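Local coordinates for pesticidal crystal protein CRY4AA (Bacillus thuringiensis, PDB 2C9K) that binds insect midgut epithelial cells and promotes colloid-osmotic lysis of those cells, as a three-domain, pore-forming delta-endotoxin that kills mosquito larvae, at residues 288-296 against 477-488; 541-552 against 571-579. All coordinates share one frame; numbering follows the deposited sequence.

Interaction 1: residues 288-296 against 477-488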
ATOM      1  N   ARG A 288       7.440 -10.517  -6.844  1.00 17.88           N
ATOM      2  CA  ARG A 288       8.832 -10.191  -6.565  1.00 18.82           C
ATOM      3  C   ARG A 288       9.192 -10.360  -5.103  1.00 20.05           C
ATOM      4  O   ARG A 288       8.424  -9.980  -4.225  1.00 22.75           O
ATOM      5  CB  ARG A 288       9.139  -8.751  -7.008  1.00 19.57           C
ATOM      6  CG  ARG A 288       8.944  -8.518  -8.499  1.00 21.58           C
ATOM      7  CD  ARG A 288       9.008  -7.050  -8.873  1.00 22.19           C
ATOM      8  NE  ARG A 288      10.331  -6.471  -8.672  1.00 22.89           N
ATOM      9  CZ  ARG A 288      10.566  -5.163  -8.619  1.00 22.98           C
ATOM     10  NH1 ARG A 288       9.574  -4.300  -8.753  1.00 21.62           N
ATOM     11  NH2 ARG A 288      11.793  -4.717  -8.408  1.00 26.40           N
ATOM     12  N   ARG A 289      10.365 -10.932  -4.843  1.00 21.09           N
ATOM     13  CA  ARG A 289      10.821 -11.125  -3.471  1.00 21.72           C
ATOM     14  C   ARG A 289      11.044  -9.774  -2.803  1.00 22.19           C
ATOM     15  O   ARG A 289      11.345  -8.775  -3.472  1.00 23.08           O
ATOM     16  CB  ARG A 289      12.115 -11.935  -3.454  1.00 22.29           C
ATOM     17  CG  ARG A 289      11.898 -13.406  -3.180  1.00 26.54           C
ATOM     18  CD  ARG A 289      12.640 -14.273  -4.177  1.00 31.05           C
ATOM     19  NE  ARG A 289      14.087 -14.310  -3.967  1.00 35.08           N
ATOM     20  CZ  ARG A 289      14.947 -14.812  -4.851  1.00 38.35           C
ATOM     21  NH1 ARG A 289      14.504 -15.314  -6.001  1.00 38.14           N
ATOM     22  NH2 ARG A 289      16.248 -14.813  -4.592  1.00 39.13           N
ATOM     23  N   PRO A 290      10.891  -9.712  -1.475  1.00 21.43           N
ATOM     24  CA  PRO A 290      11.099  -8.426  -0.801  1.00 21.51           C
ATOM     25  C   PRO A 290      12.342  -7.739  -1.350  1.00 20.94           C
ATOM     26  O   PRO A 290      13.394  -8.351  -1.467  1.00 21.46           O
ATOM     27  CB  PRO A 290      11.258  -8.827   0.658  1.00 21.00           C
ATOM     28  CG  PRO A 290      10.384 -10.032   0.764  1.00 20.86           C
ATOM     29  CD  PRO A 290      10.689 -10.798  -0.502  1.00 19.39           C
ATOM     30  N   HIS A 291      12.212  -6.469  -1.700  1.00 21.82           N
ATOM     31  CA  HIS A 291      13.331  -5.715  -2.248  1.00 21.21           C
ATOM     32  C   HIS A 291      13.231  -4.246  -1.865  1.00 21.78           C
ATOM     33  O   HIS A 291      12.257  -3.825  -1.234  1.00 20.54           O
ATOM     34  CB  HIS A 291      13.330  -5.824  -3.776  1.00 18.64           C
ATOM     35  CG  HIS A 291      12.098  -5.265  -4.422  1.00 17.67           C
ATOM     36  ND1 HIS A 291      11.126  -6.061  -4.991  1.00 19.01           N
ATOM     37  CD2 HIS A 291      11.682  -3.988  -4.597  1.00 17.39           C
ATOM     38  CE1 HIS A 291      10.169  -5.300  -5.493  1.00 14.54           C
ATOM     39  NE2 HIS A 291      10.483  -4.039  -5.268  1.00 16.43           N
ATOM     40  N   LEU A 292      14.252  -3.477  -2.247  1.00 22.89           N
ATOM     41  CA  LEU A 292      14.278  -2.031  -2.011  1.00 22.59           C
ATOM     42  C   LEU A 292      13.407  -1.455  -3.120  1.00 22.33           C
ATOM     43  O   LEU A 292      13.467  -1.913  -4.259  1.00 21.17           O
ATOM     44  CB  LEU A 292      15.696  -1.472  -2.150  1.00 21.82           C
ATOM     45  CG  LEU A 292      16.772  -1.936  -1.167  1.00 22.17           C
ATOM     46  CD1 LEU A 292      18.117  -1.301  -1.547  1.00 18.74           C
ATOM     47  CD2 LEU A 292      16.358  -1.561   0.262  1.00 21.18           C
ATOM     48  N   PHE A 293      12.597  -0.458  -2.796  1.00 22.20           N
ATOM     49  CA  PHE A 293      11.712   0.131  -3.795  1.00 21.84           C
ATOM     50  C   PHE A 293      12.428   0.392  -5.130  1.00 22.46           C
ATOM     51  O   PHE A 293      13.542   0.916  -5.151  1.00 23.05           O
ATOM     52  CB  PHE A 293      11.123   1.438  -3.260  1.00 18.04           C
ATOM     53  CG  PHE A 293       9.964   1.936  -4.054  1.00 15.50           C
ATOM     54  CD1 PHE A 293       8.688   1.480  -3.792  1.00 13.87           C
ATOM     55  CD2 PHE A 293      10.154   2.837  -5.095  1.00 14.53           C
ATOM     56  CE1 PHE A 293       7.613   1.918  -4.560  1.00 15.50           C
ATOM     57  CE2 PHE A 293       9.086   3.277  -5.863  1.00 13.66           C
ATOM     58  CZ  PHE A 293       7.818   2.820  -5.598  1.00 13.74           C
ATOM     59  N   THR A 294      11.800   0.016  -6.243  1.00 22.45           N
ATOM     60  CA  THR A 294      12.412   0.252  -7.557  1.00 22.88           C
ATOM     61  C   THR A 294      11.508   1.058  -8.492  1.00 22.67           C
ATOM     62  O   THR A 294      10.280   1.001  -8.401  1.00 21.42           O
ATOM     63  CB  THR A 294      12.784  -1.074  -8.306  1.00 22.37           C
ATOM     64  OG1 THR A 294      11.596  -1.807  -8.629  1.00 21.35           O
ATOM     65  CG2 THR A 294      13.695  -1.935  -7.463  1.00 21.51           C
ATOM     66  N   TRP A 295      12.132   1.811  -9.391  1.00 22.60           N
ATOM     67  CA  TRP A 295      11.402   2.600 -10.372  1.00 22.91           C
ATOM     68  C   TRP A 295      11.641   1.995 -11.760  1.00 23.59           C
ATOM     69  O   TRP A 295      12.763   1.641 -12.112  1.00 24.52           O
ATOM     70  CB  TRP A 295      11.863   4.050 -10.331  1.00 20.75           C
ATOM     71  CG  TRP A 295      11.724   4.656  -8.990  1.00 20.21           C
ATOM     72  CD1 TRP A 295      12.662   4.686  -7.994  1.00 21.42           C
ATOM     73  CD2 TRP A 295      10.579   5.331  -8.481  1.00 20.02           C
ATOM     74  NE1 TRP A 295      12.169   5.350  -6.896  1.00 19.54           N
ATOM     75  CE2 TRP A 295      10.890   5.757  -7.170  1.00 19.66           C
ATOM     76  CE3 TRP A 295       9.317   5.619  -9.003  1.00 19.29           C
ATOM     77  CZ2 TRP A 295       9.984   6.458  -6.378  1.00 19.49           C
ATOM     78  CZ3 TRP A 295       8.419   6.314  -8.214  1.00 22.74           C
ATOM     79  CH2 TRP A 295       8.757   6.728  -6.915  1.00 20.14           C
ATOM     80  N   LEU A 296      10.579   1.875 -12.541  1.00 24.37           N
ATOM     81  CA  LEU A 296      10.667   1.277 -13.863  1.00 26.57           C
ATOM     82  C   LEU A 296      11.273   2.187 -14.915  1.00 28.15           C
ATOM     83  O   LEU A 296      10.624   3.132 -15.351  1.00 29.59           O
ATOM     84  CB  LEU A 296       9.268   0.856 -14.316  1.00 27.46           C
ATOM     85  CG  LEU A 296       9.173   0.050 -15.609  1.00 28.88           C
ATOM     86  CD1 LEU A 296       9.976  -1.253 -15.454  1.00 28.44           C
ATOM     87  CD2 LEU A 296       7.706  -0.239 -15.917  1.00 27.41           C
ATOM     88  N   VAL A 477      12.928   1.054   2.962  1.00 17.56           N
ATOM     89  CA  VAL A 477      13.090   0.400   1.678  1.00 17.52           C
ATOM     90  C   VAL A 477      13.274   1.401   0.543  1.00 16.86           C
ATOM     91  O   VAL A 477      13.506   0.994  -0.600  1.00 20.17           O
ATOM     92  CB  VAL A 477      11.893  -0.531   1.342  1.00 18.98           C
ATOM     93  CG1 VAL A 477      11.910  -1.753   2.256  1.00 16.33           C
ATOM     94  CG2 VAL A 477      10.582   0.227   1.484  1.00 17.69           C
ATOM     95  N   LYS A 478      13.176   2.697   0.844  0.50 13.18           N
ATOM     96  CA  LYS A 478      13.364   3.728  -0.182  0.50 10.78           C
ATOM     97  C   LYS A 478      14.853   4.004  -0.355  0.50 11.57           C
ATOM     98  O   LYS A 478      15.249   4.959  -1.016  0.50 10.78           O
ATOM     99  CB  LYS A 478      12.652   5.032   0.195  0.50  8.16           C
ATOM    100  CG  LYS A 478      11.132   4.983   0.154  0.50  4.22           C
ATOM    101  CD  LYS A 478      10.606   4.743  -1.251  0.50  2.98           C
ATOM    102  CE  LYS A 478      11.031   5.845  -2.215  0.50  3.17           C
ATOM    103  NZ  LYS A 478      10.595   7.191  -1.761  0.50  2.53           N
ATOM    104  N   ALA A 479      15.672   3.156   0.256  1.00 13.54           N
ATOM    105  CA  ALA A 479      17.122   3.279   0.181  1.00 15.91           C
ATOM    106  C   ALA A 479      17.601   2.718  -1.151  1.00 17.15           C
ATOM    107  O   ALA A 479      16.839   2.039  -1.844  1.00 15.56           O
ATOM    108  CB  ALA A 479      17.764   2.516   1.324  1.00 15.50           C
ATOM    109  N   ASN A 480      18.858   2.995  -1.504  1.00 18.32           N
ATOM    110  CA  ASN A 480      19.412   2.507  -2.760  1.00 20.36           C
ATOM    111  C   ASN A 480      20.668   1.642  -2.609  1.00 21.38           C
ATOM    112  O   ASN A 480      21.290   1.260  -3.605  1.00 21.85           O
ATOM    113  CB  ASN A 480      19.700   3.679  -3.701  1.00 21.76           C
ATOM    114  CG  ASN A 480      20.517   4.781  -3.040  1.00 24.24           C
ATOM    115  OD1 ASN A 480      21.337   4.519  -2.155  1.00 25.45           O
ATOM    116  ND2 ASN A 480      20.311   6.024  -3.485  1.00 23.20           N
ATOM    117  N   SER A 481      21.037   1.329  -1.370  1.00 20.83           N
ATOM    118  CA  SER A 481      22.208   0.498  -1.114  1.00 21.52           C
ATOM    119  C   SER A 481      21.980  -0.402   0.101  1.00 22.44           C
ATOM    120  O   SER A 481      21.612   0.064   1.185  1.00 22.07           O
ATOM    121  CB  SER A 481      23.443   1.369  -0.885  1.00 22.35           C
ATOM    122  OG  SER A 481      24.571   0.555  -0.598  1.00 24.66           O
ATOM    123  N   LEU A 482      22.220  -1.694  -0.075  1.00 22.83           N
ATOM    124  CA  LEU A 482      22.003  -2.650   1.000  1.00 23.45           C
ATOM    125  C   LEU A 482      23.188  -3.579   1.223  1.00 24.15           C
ATOM    126  O   LEU A 482      23.605  -4.300   0.319  1.00 24.06           O
ATOM    127  CB  LEU A 482      20.762  -3.471   0.673  1.00 25.14           C
ATOM    128  CG  LEU A 482      20.332  -4.558   1.647  1.00 27.28           C
ATOM    129  CD1 LEU A 482      19.740  -3.935   2.904  1.00 26.05           C
ATOM    130  CD2 LEU A 482      19.316  -5.458   0.944  1.00 27.04           C
ATOM    131  N   GLY A 483      23.725  -3.569   2.437  1.00 25.29           N
ATOM    132  CA  GLY A 483      24.854  -4.432   2.745  1.00 28.20           C
ATOM    133  C   GLY A 483      24.577  -5.907   2.473  1.00 29.63           C
ATOM    134  O   GLY A 483      23.412  -6.326   2.372  1.00 29.41           O
ATOM    135  N   THR A 484      25.642  -6.704   2.371  1.00 29.14           N
ATOM    136  CA  THR A 484      25.490  -8.129   2.093  1.00 29.03           C
ATOM    137  C   THR A 484      24.902  -8.933   3.242  1.00 27.01           C
ATOM    138  O   THR A 484      24.179  -9.889   3.013  1.00 26.36           O
ATOM    139  CB  THR A 484      26.819  -8.776   1.720  1.00 30.29           C
ATOM    140  OG1 THR A 484      27.494  -7.955   0.768  1.00 32.63           O
ATOM    141  CG2 THR A 484      26.575 -10.141   1.102  1.00 32.42           C
ATOM    142  N   ALA A 485      25.216  -8.561   4.475  1.00 25.83           N
ATOM    143  CA  ALA A 485      24.686  -9.286   5.624  1.00 25.57           C
ATOM    144  C   ALA A 485      23.201  -8.987   5.855  1.00 25.31           C
ATOM    145  O   ALA A 485      22.482  -9.784   6.464  1.00 24.49           O
ATOM    146  CB  ALA A 485      25.484  -8.935   6.874  1.00 24.97           C
ATOM    147  N   SER A 486      22.749  -7.839   5.361  1.00 24.48           N
ATOM    148  CA  SER A 486      21.362  -7.422   5.536  1.00 24.21           C
ATOM    149  C   SER A 486      20.427  -7.906   4.436  1.00 21.99           C
ATOM    150  O   SER A 486      20.877  -8.383   3.402  1.00 23.99           O
ATOM    151  CB  SER A 486      21.306  -5.903   5.623  1.00 24.57           C
ATOM    152  OG  SER A 486      22.115  -5.470   6.694  1.00 26.94           O
ATOM    153  N   LYS A 487      19.125  -7.787   4.661  0.50 18.99           N
ATOM    154  CA  LYS A 487      18.164  -8.210   3.657  0.50 16.69           C
ATOM    155  C   LYS A 487      16.809  -7.553   3.864  0.50 16.46           C
ATOM    156  O   LYS A 487      16.506  -7.047   4.941  0.50 16.64           O
ATOM    157  CB  LYS A 487      18.014  -9.736   3.672  0.50 14.90           C
ATOM    158  CG  LYS A 487      17.425 -10.316   4.946  0.50 13.32           C
ATOM    159  CD  LYS A 487      17.302 -11.832   4.839  0.50 13.01           C
ATOM    160  CE  LYS A 487      16.663 -12.453   6.074  0.50 10.83           C
ATOM    161  NZ  LYS A 487      17.458 -12.196   7.307  0.50 11.99           N
ATOM    162  N   VAL A 488      15.999  -7.542   2.818  1.00 15.66           N
ATOM    163  CA  VAL A 488      14.671  -6.953   2.908  1.00 18.83           C
ATOM    164  C   VAL A 488      13.670  -8.060   3.225  1.00 19.74           C
ATOM    165  O   VAL A 488      13.554  -9.021   2.474  1.00 20.85           O
ATOM    166  CB  VAL A 488      14.249  -6.279   1.573  1.00 19.38           C
ATOM    167  CG1 VAL A 488      12.821  -5.766   1.683  1.00 22.32           C
ATOM    168  CG2 VAL A 488      15.203  -5.139   1.221  1.00 18.34           C
TER
HETATM  169  O   HOH W   1      14.946   2.623  -3.440  1.00 21.17           O
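This contact is part of the interface between the second and third domains of this three-domain Cry toxin, where the lead-in to strand 294-303 meets 477-488 of the beta-sandwich, the C-terminal domain of the active toxin fragment. Leu292 has the largest share. Leu292 CD2 packs on Val488 CG2 at 3.9 Å, and Leu292 CD1 rests on Leu482 CB at 4.1 Å. Leu292 CG stands anti to the carbonyl carbon (chi1 -64°), which sends the two methyls between Ala479, Leu482 and Val488. Pro290 adds another apolar contact, CB to Val488 CG1 at 3.6 Å. One backbone hydrogen bond joins the segments, Phe293 N to Val477 O at 2.8 Å, bent to 145° at the hydrogen. A water adds a bridge by donating to both Phe293 O and Ala479 O. The folded Lys478 chain runs alongside Phe293, with Lys478 CD 3.9 Å from Phe293 CB. Lys478 NZ continues to a salt bridge with Glu258 and a hydrogen bond to Asp461 O. On the 288-296 side, Arg288 grips Thr294 OG1 with NH1 and NH2, and His291 CE1 lies over the guanidinium face. Tyr322 of strand 313-322 touches Leu292, and Ile508 of strand 505-511 lies against Ala479.

Interaction 2: residues 541-552 against 571-579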
ATOM      1  N   ILE A 541      26.209  11.119   8.144  1.00 29.45           N
ATOM      2  CA  ILE A 541      25.719  12.021   7.123  1.00 26.50           C
ATOM      3  C   ILE A 541      26.922  12.874   6.733  1.00 25.86           C
ATOM      4  O   ILE A 541      27.242  13.869   7.392  1.00 24.14           O
ATOM      5  CB  ILE A 541      24.585  12.924   7.640  1.00 25.14           C
ATOM      6  CG1 ILE A 541      23.456  12.066   8.199  1.00 24.50           C
ATOM      7  CG2 ILE A 541      24.047  13.780   6.508  1.00 22.88           C
ATOM      8  CD1 ILE A 541      22.245  12.863   8.649  1.00 24.57           C
ATOM      9  N   PRO A 542      27.630  12.461   5.672  1.00 24.94           N
ATOM     10  CA  PRO A 542      28.808  13.156   5.161  1.00 25.04           C
ATOM     11  C   PRO A 542      28.570  14.650   5.043  1.00 25.58           C
ATOM     12  O   PRO A 542      27.614  15.082   4.410  1.00 25.19           O
ATOM     13  CB  PRO A 542      29.022  12.499   3.807  1.00 25.04           C
ATOM     14  CG  PRO A 542      28.632  11.088   4.080  1.00 24.52           C
ATOM     15  CD  PRO A 542      27.356  11.249   4.879  1.00 24.45           C
ATOM     16  N   GLY A 543      29.441  15.432   5.668  1.00 26.01           N
ATOM     17  CA  GLY A 543      29.310  16.869   5.613  1.00 26.07           C
ATOM     18  C   GLY A 543      28.257  17.454   6.529  1.00 27.32           C
ATOM     19  O   GLY A 543      28.115  18.674   6.581  1.00 30.93           O
ATOM     20  N   VAL A 544      27.522  16.622   7.262  1.00 27.47           N
ATOM     21  CA  VAL A 544      26.481  17.144   8.156  1.00 27.33           C
ATOM     22  C   VAL A 544      26.579  16.723   9.633  1.00 28.46           C
ATOM     23  O   VAL A 544      26.706  17.569  10.515  1.00 28.30           O
ATOM     24  CB  VAL A 544      25.068  16.769   7.641  1.00 26.35           C
ATOM     25  CG1 VAL A 544      24.013  17.283   8.599  1.00 24.00           C
ATOM     26  CG2 VAL A 544      24.844  17.341   6.255  1.00 24.86           C
ATOM     27  N   ALA A 545      26.510  15.428   9.916  1.00 28.94           N
ATOM     28  CA  ALA A 545      26.570  14.991  11.307  1.00 30.22           C
ATOM     29  C   ALA A 545      26.990  13.540  11.472  1.00 30.87           C
ATOM     30  O   ALA A 545      27.210  12.823  10.493  1.00 31.00           O
ATOM     31  CB  ALA A 545      25.211  15.209  11.977  1.00 26.56           C
ATOM     32  N   GLU A 546      27.110  13.126  12.730  1.00 30.99           N
ATOM     33  CA  GLU A 546      27.474  11.757  13.059  1.00 31.55           C
ATOM     34  C   GLU A 546      26.618  11.325  14.241  1.00 30.67           C
ATOM     35  O   GLU A 546      26.956  11.583  15.387  1.00 31.68           O
ATOM     36  CB  GLU A 546      28.946  11.666  13.436  1.00 32.64           C
ATOM     37  CG  GLU A 546      29.442  10.249  13.475  1.00 38.62           C
ATOM     38  CD  GLU A 546      29.588   9.657  12.082  1.00 42.52           C
ATOM     39  OE1 GLU A 546      29.662   8.413  11.962  1.00 44.41           O
ATOM     40  OE2 GLU A 546      29.644  10.439  11.107  1.00 43.68           O
ATOM     41  N   LEU A 547      25.507  10.664  13.961  1.00 29.45           N
ATOM     42  CA  LEU A 547      24.614  10.229  15.018  1.00 27.83           C
ATOM     43  C   LEU A 547      24.774   8.751  15.349  1.00 27.93           C
ATOM     44  O   LEU A 547      25.124   7.946  14.494  1.00 28.14           O
ATOM     45  CB  LEU A 547      23.171  10.506  14.612  1.00 27.74           C
ATOM     46  CG  LEU A 547      22.839  11.917  14.119  1.00 26.59           C
ATOM     47  CD1 LEU A 547      23.538  12.191  12.791  1.00 26.47           C
ATOM     48  CD2 LEU A 547      21.333  12.039  13.951  1.00 26.33           C
ATOM     49  N   GLY A 548      24.515   8.401  16.602  1.00 27.56           N
ATOM     50  CA  GLY A 548      24.632   7.018  17.016  1.00 27.99           C
ATOM     51  C   GLY A 548      23.777   6.761  18.236  1.00 29.51           C
ATOM     52  O   GLY A 548      23.539   7.668  19.033  1.00 30.13           O
ATOM     53  N   MET A 549      23.306   5.529  18.385  1.00 30.27           N
ATOM     54  CA  MET A 549      22.475   5.181  19.526  1.00 29.97           C
ATOM     55  C   MET A 549      22.251   3.664  19.663  1.00 29.43           C
ATOM     56  O   MET A 549      22.454   2.896  18.719  1.00 27.62           O
ATOM     57  CB  MET A 549      21.128   5.916  19.425  1.00 29.18           C
ATOM     58  CG  MET A 549      20.293   5.538  18.215  1.00 32.54           C
ATOM     59  SD  MET A 549      18.690   6.396  18.083  1.00 37.70           S
ATOM     60  CE  MET A 549      18.164   6.424  19.830  1.00 38.82           C
ATOM     61  N   ALA A 550      21.843   3.248  20.857  1.00 29.38           N
ATOM     62  CA  ALA A 550      21.566   1.848  21.144  1.00 28.80           C
ATOM     63  C   ALA A 550      20.066   1.617  21.025  1.00 28.81           C
ATOM     64  O   ALA A 550      19.268   2.423  21.506  1.00 28.59           O
ATOM     65  CB  ALA A 550      22.027   1.503  22.542  1.00 27.98           C
ATOM     66  N   LEU A 551      19.687   0.525  20.373  1.00 28.58           N
ATOM     67  CA  LEU A 551      18.283   0.188  20.203  1.00 28.99           C
ATOM     68  C   LEU A 551      17.845  -0.701  21.361  1.00 30.07           C
ATOM     69  O   LEU A 551      18.669  -1.383  21.968  1.00 31.03           O
ATOM     70  CB  LEU A 551      18.078  -0.532  18.870  1.00 27.92           C
ATOM     71  CG  LEU A 551      18.312   0.324  17.623  1.00 27.94           C
ATOM     72  CD1 LEU A 551      18.117  -0.528  16.378  1.00 30.07           C
ATOM     73  CD2 LEU A 551      17.351   1.497  17.620  1.00 25.76           C
ATOM     74  N   ASN A 552      16.551  -0.691  21.669  1.00 30.16           N
ATOM     75  CA  ASN A 552      16.023  -1.497  22.767  1.00 30.41           C
ATOM     76  C   ASN A 552      15.222  -2.680  22.250  1.00 30.22           C
ATOM     77  O   ASN A 552      14.726  -2.663  21.119  1.00 31.83           O
ATOM     78  CB  ASN A 552      15.108  -0.652  23.647  1.00 31.77           C
ATOM     79  CG  ASN A 552      15.798   0.572  24.202  1.00 34.96           C
ATOM     80  OD1 ASN A 552      15.155   1.598  24.438  1.00 36.46           O
ATOM     81  ND2 ASN A 552      17.108   0.474  24.426  1.00 34.22           N
ATOM     82  N   LEU A 571      12.739   5.447  18.372  1.00 30.97           N
ATOM     83  CA  LEU A 571      13.948   5.969  19.006  1.00 32.53           C
ATOM     84  C   LEU A 571      14.422   7.141  18.168  1.00 34.11           C
ATOM     85  O   LEU A 571      14.253   7.147  16.947  1.00 35.08           O
ATOM     86  CB  LEU A 571      15.048   4.908  19.107  1.00 31.71           C
ATOM     87  CG  LEU A 571      14.981   4.099  20.404  1.00 30.89           C
ATOM     88  CD1 LEU A 571      16.119   3.088  20.463  1.00 30.37           C
ATOM     89  CD2 LEU A 571      15.043   5.062  21.580  1.00 29.28           C
ATOM     90  N   GLU A 572      15.016   8.127  18.832  1.00 34.82           N
ATOM     91  CA  GLU A 572      15.482   9.338  18.175  1.00 35.52           C
ATOM     92  C   GLU A 572      16.933   9.619  18.537  1.00 35.61           C
ATOM     93  O   GLU A 572      17.334   9.453  19.687  1.00 36.97           O
ATOM     94  CB  GLU A 572      14.603  10.495  18.637  1.00 38.07           C
ATOM     95  CG  GLU A 572      14.761  11.784  17.888  1.00 43.16           C
ATOM     96  CD  GLU A 572      13.785  12.836  18.382  1.00 46.23           C
ATOM     97  OE1 GLU A 572      12.563  12.556  18.415  1.00 47.19           O
ATOM     98  OE2 GLU A 572      14.238  13.946  18.736  1.00 50.02           O
ATOM     99  N   PHE A 573      17.727  10.036  17.559  1.00 34.83           N
ATOM    100  CA  PHE A 573      19.119  10.348  17.826  1.00 33.10           C
ATOM    101  C   PHE A 573      19.167  11.684  18.559  1.00 34.28           C
ATOM    102  O   PHE A 573      18.317  12.545  18.345  1.00 34.01           O
ATOM    103  CB  PHE A 573      19.906  10.448  16.528  1.00 31.29           C
ATOM    104  CG  PHE A 573      19.966   9.171  15.756  1.00 29.44           C
ATOM    105  CD1 PHE A 573      19.080   8.933  14.717  1.00 29.60           C
ATOM    106  CD2 PHE A 573      20.933   8.218  16.044  1.00 28.77           C
ATOM    107  CE1 PHE A 573      19.158   7.764  13.970  1.00 30.53           C
ATOM    108  CE2 PHE A 573      21.022   7.045  15.305  1.00 29.08           C
ATOM    109  CZ  PHE A 573      20.133   6.815  14.263  1.00 30.13           C
ATOM    110  N   SER A 574      20.170  11.857  19.413  1.00 35.38           N
ATOM    111  CA  SER A 574      20.306  13.080  20.187  1.00 36.80           C
ATOM    112  C   SER A 574      20.731  14.297  19.373  1.00 38.18           C
ATOM    113  O   SER A 574      19.976  15.261  19.252  1.00 38.89           O
ATOM    114  CB  SER A 574      21.283  12.853  21.339  1.00 37.45           C
ATOM    115  OG  SER A 574      22.516  12.345  20.871  1.00 39.81           O
ATOM    116  N   ASN A 575      21.934  14.263  18.817  1.00 39.59           N
ATOM    117  CA  ASN A 575      22.426  15.387  18.026  1.00 40.98           C
ATOM    118  C   ASN A 575      21.507  15.745  16.857  1.00 40.89           C
ATOM    119  O   ASN A 575      20.883  14.878  16.248  1.00 40.21           O
ATOM    120  CB  ASN A 575      23.841  15.095  17.514  1.00 42.44           C
ATOM    121  CG  ASN A 575      23.950  13.739  16.844  1.00 44.52           C
ATOM    122  OD1 ASN A 575      23.585  12.714  17.423  1.00 46.61           O
ATOM    123  ND2 ASN A 575      24.466  13.725  15.623  1.00 45.69           N
ATOM    124  N   GLU A 576      21.426  17.035  16.552  1.00 41.73           N
ATOM    125  CA  GLU A 576      20.587  17.503  15.459  1.00 41.57           C
ATOM    126  C   GLU A 576      21.377  17.771  14.184  1.00 40.65           C
ATOM    127  O   GLU A 576      22.596  17.936  14.203  1.00 41.35           O
ATOM    128  CB  GLU A 576      19.827  18.767  15.865  1.00 42.66           C
ATOM    129  CG  GLU A 576      20.698  19.911  16.353  1.00 45.08           C
ATOM    130  CD  GLU A 576      19.889  21.168  16.621  1.00 47.29           C
ATOM    131  OE1 GLU A 576      19.532  21.867  15.643  1.00 47.78           O
ATOM    132  OE2 GLU A 576      19.595  21.449  17.807  1.00 48.61           O
ATOM    133  N   VAL A 577      20.660  17.820  13.072  1.00 38.87           N
ATOM    134  CA  VAL A 577      21.269  18.055  11.781  1.00 36.15           C
ATOM    135  C   VAL A 577      20.594  19.248  11.087  1.00 36.06           C
ATOM    136  O   VAL A 577      19.440  19.587  11.366  1.00 36.12           O
ATOM    137  CB  VAL A 577      21.130  16.798  10.911  1.00 35.23           C
ATOM    138  CG1 VAL A 577      21.411  15.564  11.750  1.00 32.34           C
ATOM    139  CG2 VAL A 577      19.733  16.721  10.318  1.00 35.74           C
ATOM    140  N   LYS A 578      21.328  19.891  10.193  1.00 34.03           N
ATOM    141  CA  LYS A 578      20.803  21.023   9.455  1.00 32.94           C
ATOM    142  C   LYS A 578      21.128  20.817   7.984  1.00 31.03           C
ATOM    143  O   LYS A 578      22.269  20.514   7.623  1.00 30.40           O
ATOM    144  CB  LYS A 578      21.406  22.339   9.961  1.00 35.58           C
ATOM    145  CG  LYS A 578      22.930  22.445   9.896  1.00 39.61           C
ATOM    146  CD  LYS A 578      23.627  21.549  10.938  1.00 41.89           C
ATOM    147  CE  LYS A 578      24.030  20.186  10.373  1.00 41.12           C
ATOM    148  NZ  LYS A 578      24.431  19.237  11.449  1.00 38.92           N
ATOM    149  N   PHE A 579      20.112  20.970   7.140  1.00 27.59           N
ATOM    150  CA  PHE A 579      20.272  20.797   5.707  1.00 24.02           C
ATOM    151  C   PHE A 579      20.027  22.117   4.976  1.00 22.05           C
ATOM    152  O   PHE A 579      19.160  22.900   5.359  1.00 21.73           O
ATOM    153  CB  PHE A 579      19.290  19.739   5.205  1.00 23.81           C
ATOM    154  CG  PHE A 579      19.420  18.409   5.892  1.00 25.03           C
ATOM    155  CD1 PHE A 579      18.335  17.844   6.553  1.00 24.85           C
ATOM    156  CD2 PHE A 579      20.612  17.693   5.842  1.00 25.57           C
ATOM    157  CE1 PHE A 579      18.434  16.588   7.146  1.00 23.52           C
ATOM    158  CE2 PHE A 579      20.715  16.434   6.432  1.00 24.42           C
ATOM    159  CZ  PHE A 579      19.624  15.884   7.083  1.00 22.71           C
TER
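Met549 places CG between its backbone N and carbonyl carbon (chi1 63°), and with chi2 extended this brings CG and SD to Phe573. The bend at chi3 (-39°) turns CE toward Leu571. The result is a Met-aromatic contact. Met549 SD sits over one ring face, 3.7 Å from the Phe573 centroid and offset toward the rim. Met549 CE meets Leu571 CB at 3.5 Å. Leu547 crosses Phe573 at about a right angle, with Leu547 CB near Phe573 CD2 at 3.5 Å. Leu571 CD1 meets Leu551 CD2, also at 3.5 Å, and extends the apolar row.

At the other end, Val544 CG1 packs on Val577 CB at 3.7 Å, while Val577 CG1 touches Ala545 CB at 3.8 Å. Lys578 slides past Val544 in the opposite direction. Lys578 NZ donates to Val544 O at 3.0 Å from above the carbonyl plane, away from the lone pairs. Val544 and Ala545 form a classic beta bulge opposite Ile541, whose O accepts from both their amides.

This is face-to-face packing in the beta-sandwich of the third domain. Strand 545-550 pairs with strand 536-541 at one edge of its sheet. Strands 569-572 and 577-579 belong to the other sheet, where both pair with strand 517-527. Leu539 and Ile537 of strand 536-541 and Ile585 of strand 584-591 continue the core between them.

Interaction 1 and interaction 2 share the beta-sandwich of the third domain but differ in what they join. Interaction 1 joins it to the middle domain; interaction 2 is packing between its two sheets. Their centres are about 22 Å apart and their nearest atoms about 11 Å apart, so they do not touch. Both reach the same two sheets of the sandwich; the 288-296 side of interaction 1 comes from a separate four-stranded sheet. Strands 481-482 and 545-550 are the outermost strands of the five-stranded antiparallel sheet. Strand 487-489 lies in the same mixed sheet as 569-572 and 577-579. The centre of interaction 1 lies about 17 Å from the centre of the chain, that of interaction 2 about 29 Å.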